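Local coordinates for protein putative Xylose isomerase (Rhodospirillum rubrum, PDB 3QXB) that binds manganese and iron ions at two neighbouring sites in a TIM barrel and probably acts as a sugar isomerase, at residues G112-I120 and M159-A167. Sequence-based numbering, arbitrary orientation.
With EDO (1,2-ethanediol), chain O.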
loop_
_atom_site.group_PDB
_atom_site.type_symbol
_atom_site.label_atom_id
_atom_site.label_comp_id
_atom_site.label_asym_id
_atom_site.label_seq_id
_atom_site.Cartn_x
_atom_site.Cartn_y
_atom_site.Cartn_z
ATOM N N GLY A 112 8.573 -1.261 -14.016
ATOM C CA GLY A 112 7.251 -1.880 -14.115
ATOM C C GLY A 112 7.287 -3.211 -14.843
ATOM O O GLY A 112 6.692 -4.186 -14.396
ATOM N N TYR A 113 7.980 -3.239 -15.977
ATOM C CA TYR A 113 8.264 -4.472 -16.722
ATOM C C TYR A 113 8.815 -5.572 -15.771
ATOM O O TYR A 113 8.301 -6.662 -15.678
ATOM C CB TYR A 113 9.238 -4.188 -17.868
ATOM C CG TYR A 113 9.446 -5.379 -18.766
ATOM C CD1 TYR A 113 10.275 -6.402 -18.372
ATOM C CD2 TYR A 113 8.824 -5.461 -20.036
ATOM C CE1 TYR A 113 10.492 -7.511 -19.162
ATOM C CE2 TYR A 113 9.009 -6.557 -20.819
ATOM C CZ TYR A 113 9.849 -7.599 -20.375
ATOM O OH TYR A 113 10.078 -8.707 -21.137
ATOM N N GLN A 114 9.853 -5.234 -15.046
ATOM C CA GLN A 114 10.569 -6.175 -14.199
ATOM C C GLN A 114 9.668 -6.609 -13.037
ATOM O O GLN A 114 9.627 -7.786 -12.639
ATOM C CB GLN A 114 11.872 -5.524 -13.712
ATOM C CG GLN A 114 12.774 -6.515 -12.905
ATOM C CD GLN A 114 14.128 -5.991 -12.517
ATOM O OE1 GLN A 114 15.017 -6.779 -12.151
ATOM N NE2 GLN A 114 14.312 -4.679 -12.565
ATOM N N HIS A 115 8.856 -5.684 -12.534
ATOM C CA HIS A 115 7.897 -6.014 -11.494
ATOM C C HIS A 115 7.018 -7.160 -11.924
ATOM O O HIS A 115 6.947 -8.166 -11.215
ATOM C CB HIS A 115 7.046 -4.797 -11.118
ATOM C CG HIS A 115 5.999 -5.083 -10.085
ATOM N ND1 HIS A 115 6.308 -5.321 -8.759
ATOM C CD2 HIS A 115 4.652 -5.117 -10.171
ATOM C CE1 HIS A 115 5.186 -5.543 -8.089
ATOM N NE2 HIS A 115 4.168 -5.393 -8.912
ATOM N N LEU A 116 6.353 -7.008 -13.083
ATOM C CA LEU A 116 5.476 -8.033 -13.617
ATOM C C LEU A 116 6.194 -9.321 -14.062
ATOM O O LEU A 116 5.655 -10.426 -13.874
ATOM C CB LEU A 116 4.637 -7.445 -14.757
ATOM C CG LEU A 116 3.516 -8.272 -15.393
ATOM C CD1 LEU A 116 2.655 -9.000 -14.361
ATOM C CD2 LEU A 116 2.690 -7.377 -16.289
ATOM N N LYS A 117 7.374 -9.180 -14.674
ATOM C CA LYS A 117 8.231 -10.313 -14.991
ATOM C C LYS A 117 8.490 -11.155 -13.742
ATOM O O LYS A 117 8.348 -12.377 -13.771
ATOM C CB LYS A 117 9.544 -9.855 -15.603
ATOM C CG LYS A 117 10.559 -10.950 -15.963
ATOM C CD LYS A 117 11.396 -11.381 -14.759
ATOM C CE LYS A 117 12.582 -12.215 -15.184
ATOM N NZ LYS A 117 13.251 -12.830 -14.030
ATOM N N ARG A 118 8.819 -10.503 -12.642
ATOM C CA ARG A 118 9.064 -11.216 -11.391
ATOM C C ARG A 118 7.789 -11.835 -10.832
ATOM O O ARG A 118 7.824 -12.963 -10.311
ATOM C CB ARG A 118 9.744 -10.284 -10.388
ATOM C CG ARG A 118 11.174 -9.939 -10.806
ATOM C CD ARG A 118 11.946 -9.099 -9.775
ATOM N NE ARG A 118 12.215 -9.899 -8.583
ATOM C CZ ARG A 118 13.223 -10.757 -8.442
ATOM N NH1 ARG A 118 14.127 -10.923 -9.409
ATOM N NH2 ARG A 118 13.362 -11.425 -7.304
ATOM N N ALA A 119 6.672 -11.115 -10.936
ATOM C CA ALA A 119 5.367 -11.690 -10.561
ATOM C C ALA A 119 5.016 -12.920 -11.395
ATOM O O ALA A 119 4.472 -13.900 -10.878
ATOM C CB ALA A 119 4.242 -10.633 -10.681
ATOM N N ILE A 120 5.300 -12.874 -12.688
ATOM C CA ILE A 120 5.136 -14.047 -13.532
ATOM C C ILE A 120 6.040 -15.209 -13.036
ATOM O O ILE A 120 5.592 -16.347 -12.947
ATOM C CB ILE A 120 5.477 -13.700 -14.997
ATOM C CG1 ILE A 120 4.387 -12.784 -15.565
ATOM C CG2 ILE A 120 5.730 -14.969 -15.819
ATOM C CD1 ILE A 120 4.741 -12.046 -16.885
HETATM N N MSE A 159 5.664 -3.473 -24.160
HETATM C CA MSE A 159 6.119 -4.226 -22.984
HETATM C C MSE A 159 5.211 -5.413 -22.661
HETATM O O MSE A 159 5.703 -6.490 -22.305
HETATM C CB MSE A 159 6.228 -3.330 -21.781
HETATM C CG MSE A 159 7.441 -2.415 -21.853
HETATM SE SE MSE A 159 7.642 -1.317 -20.330
HETATM C CE MSE A 159 9.300 -0.599 -20.761
ATOM N N TRP A 160 3.890 -5.209 -22.728
ATOM C CA TRP A 160 2.960 -6.255 -22.334
ATOM C C TRP A 160 2.987 -7.390 -23.336
ATOM O O TRP A 160 2.764 -8.542 -22.971
ATOM C CB TRP A 160 1.526 -5.733 -22.131
ATOM C CG TRP A 160 1.326 -5.195 -20.720
ATOM C CD1 TRP A 160 1.861 -4.072 -20.202
ATOM C CD2 TRP A 160 0.569 -5.800 -19.671
ATOM N NE1 TRP A 160 1.489 -3.922 -18.887
ATOM C CE2 TRP A 160 0.709 -4.980 -18.529
ATOM C CE3 TRP A 160 -0.189 -6.967 -19.567
ATOM C CZ2 TRP A 160 0.072 -5.262 -17.328
ATOM C CZ3 TRP A 160 -0.801 -7.253 -18.372
ATOM C CH2 TRP A 160 -0.660 -6.407 -17.263
ATOM N N ILE A 161 3.248 -7.065 -24.593
ATOM C CA ILE A 161 3.445 -8.080 -25.610
ATOM C C ILE A 161 4.600 -8.991 -25.275
ATOM O O ILE A 161 4.449 -10.206 -25.290
ATOM C CB ILE A 161 3.594 -7.434 -27.021
ATOM C CG1 ILE A 161 2.239 -6.814 -27.398
ATOM C CG2 ILE A 161 4.132 -8.439 -28.028
ATOM C CD1 ILE A 161 2.313 -5.836 -28.562
ATOM N N GLU A 162 5.744 -8.403 -24.968
ATOM C CA GLU A 162 6.930 -9.161 -24.563
ATOM C C GLU A 162 6.695 -10.018 -23.292
ATOM O O GLU A 162 7.177 -11.146 -23.183
ATOM C CB GLU A 162 8.064 -8.184 -24.277
ATOM C CG GLU A 162 9.415 -8.741 -24.558
ATOM C CD GLU A 162 10.569 -7.733 -24.456
ATOM O OE1 GLU A 162 10.388 -6.503 -24.473
ATOM O OE2 GLU A 162 11.703 -8.216 -24.380
ATOM N N LEU A 163 6.000 -9.414 -22.333
ATOM C CA LEU A 163 5.678 -10.070 -21.075
ATOM C C LEU A 163 4.678 -11.225 -21.286
ATOM O O LEU A 163 4.793 -12.239 -20.626
ATOM C CB LEU A 163 5.164 -9.072 -20.055
ATOM C CG LEU A 163 6.228 -8.174 -19.421
ATOM C CD1 LEU A 163 5.529 -6.996 -18.716
ATOM C CD2 LEU A 163 7.076 -8.974 -18.485
ATOM N N ALA A 164 3.728 -11.085 -22.207
ATOM C CA ALA A 164 2.845 -12.212 -22.543
ATOM C C ALA A 164 3.665 -13.371 -23.165
ATOM O O ALA A 164 3.434 -14.526 -22.840
ATOM C CB ALA A 164 1.669 -11.753 -23.468
ATOM N N ALA A 165 4.667 -13.062 -23.988
ATOM C CA ALA A 165 5.565 -14.087 -24.546
ATOM C C ALA A 165 6.352 -14.795 -23.443
ATOM O O ALA A 165 6.476 -16.024 -23.440
ATOM C CB ALA A 165 6.547 -13.471 -25.577
ATOM N N TYR A 166 6.870 -14.001 -22.503
ATOM C CA TYR A 166 7.556 -14.585 -21.347
ATOM C C TYR A 166 6.628 -15.470 -20.495
ATOM O O TYR A 166 7.012 -16.563 -20.092
ATOM C CB TYR A 166 8.225 -13.495 -20.517
ATOM C CG TYR A 166 9.029 -14.040 -19.362
ATOM C CD1 TYR A 166 10.177 -14.775 -19.588
ATOM C CD2 TYR A 166 8.658 -13.788 -18.055
ATOM C CE1 TYR A 166 10.908 -15.262 -18.560
ATOM C CE2 TYR A 166 9.390 -14.260 -17.023
ATOM C CZ TYR A 166 10.522 -14.990 -17.259
ATOM O OH TYR A 166 11.289 -15.487 -16.200
ATOM N N ALA A 167 5.412 -15.009 -20.220
ATOM C CA ALA A 167 4.466 -15.743 -19.410
ATOM C C ALA A 167 4.191 -17.078 -20.098
ATOM O O ALA A 167 4.226 -18.111 -19.441
ATOM C CB ALA A 167 3.146 -14.960 -19.213
HETATM C C1 EDO O . 12.572 -12.211 -19.076
HETATM O O1 EDO O . 13.358 -12.622 -20.209
HETATM C C2 EDO O . 11.369 -11.427 -19.575
HETATM O O2 EDO O . 11.818 -10.256 -20.224
#
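Leu163 lies under the Tyr113 ring, its CD2 3.8 Å from the ring centroid and 15° off the normal, a CH-pi contact between neighbouring outer helices of a TIM barrel. The two run nearly parallel, 17° apart, as expected of successive beta-alpha units, and no hydrogen bond joins them. With CG anti to the backbone N (chi1 -173°) the Tyr113 ring is carried across, and its edge meets CB of Met159 and Glu162. On the barrel side Leu116 offers CD2 to one face of the Trp160 indole, 3.5 Å from CZ2, and meets Leu163 CD1. At the other end, Ile120 CG2 approaches Tyr166 CD2 at 3.9 Å while its CD1 rests near Ala167 CB. Lys117 holds CG 3.7 Å from Tyr166 CE2, and the bend at chi2 carries CE on toward Tyr166 OH. Asp121 fixes this corner, bridging Lys117 NZ and accepting a bond from Tyr166 OH; a leucine in place of Tyr166 would probably leave Asp121 without that hydroxyl and Ile120 CG2 less well covered. Further in, Leu116 and Ile120 pack on Thr131, and Trp160 on Val177. An ethanediol, probably from the crystallisation liquor, lies over one Tyr166 face, its O2 hydrogen-bonded to Tyr113 OH at 2.5 Å.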